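Local coordinates for CsuC (Acinetobacter baumannii, PDB 6FJY), which forms a pre-assembly complex with the tip adhesin subunit CsuE, probably as the periplasmic chaperone of archaic Csu pili, at residues F3-I8 with M114-P119. Residues are numbered along the deposited sequence; the frame is centred on the assembly and turned at random.
Sequences FLIWPI and MRYSIP
A chi1 of 171° sends CG1 of Ile5 opposite its own backbone N and leaves methyl CG2 between that N and the carbonyl carbon; with CG of Tyr116 turned opposite its carbonyl carbon (chi1 -70°), the two side chains pass in opposing senses and CG2 lies on the tyrosine ring. Ile5 CG2 stands 3.7 Å from the centroid of the Tyr116 ring and only 10° off the ring normal, a CH-pi contact over the centre of one face. The longer branch of Ile5 serves a second partner: its CD1 meets CD1 of Ile118 tip to tip at 3.5 Å. That same Ile118 methyl also touches Ile8 CG2, at 4.1 Å, the two side chains meeting roughly perpendicular. At the other end, Tyr116 CE1 lies beside the edge of the Phe3 ring, 4.1 Å from CD2. Beyond the strand, the carbonyl O of Ile8 lies against apolar carbons, 3.2 Å from both Ile118 CG2 and Pro119 CD.

The axes of 3-6 and 114-119 come within 10.3 Å and run nearly parallel, in facing layers of the Ig-like sandwich of the PapD-type N-terminal domain. Strand 3-6 pairs with strand 18-25, while 114-119 pairs with 85-95 and, on its other side, extends in a parallel ladder to a strand of the partner protein. Largely apolar and buried, the touching side chains join the layers here by shape and dispersion.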
loop_
_atom_site.group_PDB
_atom_site.type_symbol
_atom_site.label_atom_id
_atom_site.label_comp_id
_atom_site.label_asym_id
_atom_site.label_seq_id
_atom_site.Cartn_x
_atom_site.Cartn_y
_atom_site.Cartn_z
ATOM N N PHE A 3 14.217 -2.037 5.194
ATOM C CA PHE A 3 13.424 -1.017 4.535
ATOM C C PHE A 3 11.957 -1.427 4.481
ATOM O O PHE A 3 11.624 -2.570 4.161
ATOM C CB PHE A 3 13.946 -0.782 3.125
ATOM C CG PHE A 3 13.656 0.569 2.601
ATOM C CD1 PHE A 3 14.087 1.687 3.287
ATOM C CD2 PHE A 3 12.977 0.729 1.405
ATOM C CE1 PHE A 3 13.828 2.951 2.803
ATOM C CE2 PHE A 3 12.714 1.991 0.911
ATOM C CZ PHE A 3 13.140 3.106 1.614
ATOM N N LEU A 4 11.092 -0.467 4.770
ATOM C CA LEU A 4 9.648 -0.614 4.713
ATOM C C LEU A 4 9.087 0.462 3.793
ATOM O O LEU A 4 9.306 1.656 4.027
ATOM C CB LEU A 4 9.063 -0.514 6.124
ATOM C CG LEU A 4 7.568 -0.469 6.386
ATOM C CD1 LEU A 4 7.290 -1.184 7.679
ATOM C CD2 LEU A 4 7.120 0.963 6.491
ATOM N N ILE A 5 8.407 0.045 2.729
ATOM C CA ILE A 5 7.836 0.963 1.750
ATOM C C ILE A 5 6.392 0.548 1.479
ATOM O O ILE A 5 6.128 -0.602 1.111
ATOM C CB ILE A 5 8.662 1.014 0.447
ATOM C CG1 ILE A 5 7.915 1.804 -0.621
ATOM C CG2 ILE A 5 9.009 -0.379 -0.043
ATOM C CD1 ILE A 5 8.732 2.033 -1.851
ATOM N N TRP A 6 5.460 1.480 1.680
ATOM C CA TRP A 6 4.031 1.259 1.496
ATOM C C TRP A 6 3.372 2.590 1.177
ATOM O O TRP A 6 3.862 3.643 1.610
ATOM C CB TRP A 6 3.364 0.658 2.744
ATOM C CG TRP A 6 3.426 1.568 3.928
ATOM C CD1 TRP A 6 4.519 1.843 4.685
ATOM C CD2 TRP A 6 2.346 2.334 4.487
ATOM N NE1 TRP A 6 4.196 2.738 5.678
ATOM C CE2 TRP A 6 2.865 3.047 5.584
ATOM C CE3 TRP A 6 0.994 2.485 4.163
ATOM C CZ2 TRP A 6 2.081 3.884 6.373
ATOM C CZ3 TRP A 6 0.212 3.330 4.941
ATOM C CH2 TRP A 6 0.761 4.017 6.037
ATOM N N PRO A 7 2.255 2.579 0.436
ATOM C CA PRO A 7 1.698 1.347 -0.151
ATOM C C PRO A 7 2.386 0.879 -1.439
ATOM O O PRO A 7 2.959 1.680 -2.180
ATOM C CB PRO A 7 0.228 1.718 -0.413
ATOM C CG PRO A 7 0.233 3.193 -0.608
ATOM C CD PRO A 7 1.349 3.730 0.285
ATOM N N ILE A 8 2.352 -0.440 -1.672
ATOM C CA ILE A 8 2.915 -1.014 -2.891
ATOM C C ILE A 8 1.911 -1.074 -4.046
ATOM O O ILE A 8 2.288 -1.478 -5.156
ATOM C CB ILE A 8 3.497 -2.408 -2.588
ATOM C CG1 ILE A 8 2.470 -3.265 -1.873
ATOM C CG2 ILE A 8 4.773 -2.296 -1.715
ATOM C CD1 ILE A 8 3.022 -4.614 -1.468
ATOM N N MET A 114 18.493 -3.412 -2.888
ATOM C CA MET A 114 17.109 -3.666 -3.276
ATOM C C MET A 114 16.649 -2.724 -4.370
ATOM O O MET A 114 17.144 -1.603 -4.510
ATOM C CB MET A 114 16.144 -3.527 -2.092
ATOM C CG MET A 114 16.397 -4.454 -0.935
ATOM S SD MET A 114 16.588 -6.143 -1.437
ATOM C CE MET A 114 18.303 -6.219 -1.049
ATOM N N ARG A 115 15.679 -3.200 -5.144
ATOM C CA ARG A 115 14.969 -2.394 -6.120
ATOM C C ARG A 115 13.500 -2.797 -6.084
ATOM O O ARG A 115 13.169 -3.969 -6.278
ATOM C CB ARG A 115 15.553 -2.585 -7.518
ATOM C CG ARG A 115 14.890 -1.748 -8.617
ATOM C CD ARG A 115 15.712 -1.872 -9.885
ATOM N NE ARG A 115 15.287 -0.959 -10.939
ATOM C CZ ARG A 115 14.977 -1.334 -12.174
ATOM N NH1 ARG A 115 15.046 -2.613 -12.520
ATOM N NH2 ARG A 115 14.605 -0.430 -13.068
ATOM N N TYR A 116 12.627 -1.833 -5.825
ATOM C CA TYR A 116 11.191 -2.068 -5.779
ATOM C C TYR A 116 10.568 -1.535 -7.055
ATOM O O TYR A 116 10.710 -0.348 -7.371
ATOM C CB TYR A 116 10.547 -1.399 -4.567
ATOM C CG TYR A 116 10.901 -2.040 -3.247
ATOM C CD1 TYR A 116 12.068 -1.697 -2.574
ATOM C CD2 TYR A 116 10.050 -2.962 -2.657
ATOM C CE1 TYR A 116 12.391 -2.284 -1.360
ATOM C CE2 TYR A 116 10.365 -3.558 -1.443
ATOM C CZ TYR A 116 11.532 -3.214 -0.801
ATOM O OH TYR A 116 11.845 -3.792 0.401
ATOM N N SER A 117 9.913 -2.421 -7.797
ATOM C CA SER A 117 9.092 -2.049 -8.942
ATOM C C SER A 117 7.638 -2.097 -8.485
ATOM O O SER A 117 7.109 -3.165 -8.158
ATOM C CB SER A 117 9.340 -2.969 -10.136
ATOM O OG SER A 117 8.577 -2.535 -11.254
ATOM N N ILE A 118 7.005 -0.932 -8.420
ATOM C CA ILE A 118 5.715 -0.767 -7.775
ATOM C C ILE A 118 4.711 -0.231 -8.803
ATOM O O ILE A 118 4.994 0.774 -9.457
ATOM C CB ILE A 118 5.800 0.167 -6.558
ATOM C CG1 ILE A 118 6.461 -0.579 -5.384
ATOM C CG2 ILE A 118 4.441 0.714 -6.196
ATOM C CD1 ILE A 118 6.803 0.323 -4.212
ATOM N N PRO A 119 3.550 -0.866 -8.969
ATOM C CA PRO A 119 2.575 -0.362 -9.943
ATOM C C PRO A 119 1.870 0.877 -9.417
ATOM O O PRO A 119 1.438 0.936 -8.263
ATOM C CB PRO A 119 1.600 -1.531 -10.087
ATOM C CG PRO A 119 1.610 -2.164 -8.706
ATOM C CD PRO A 119 3.035 -2.039 -8.230
#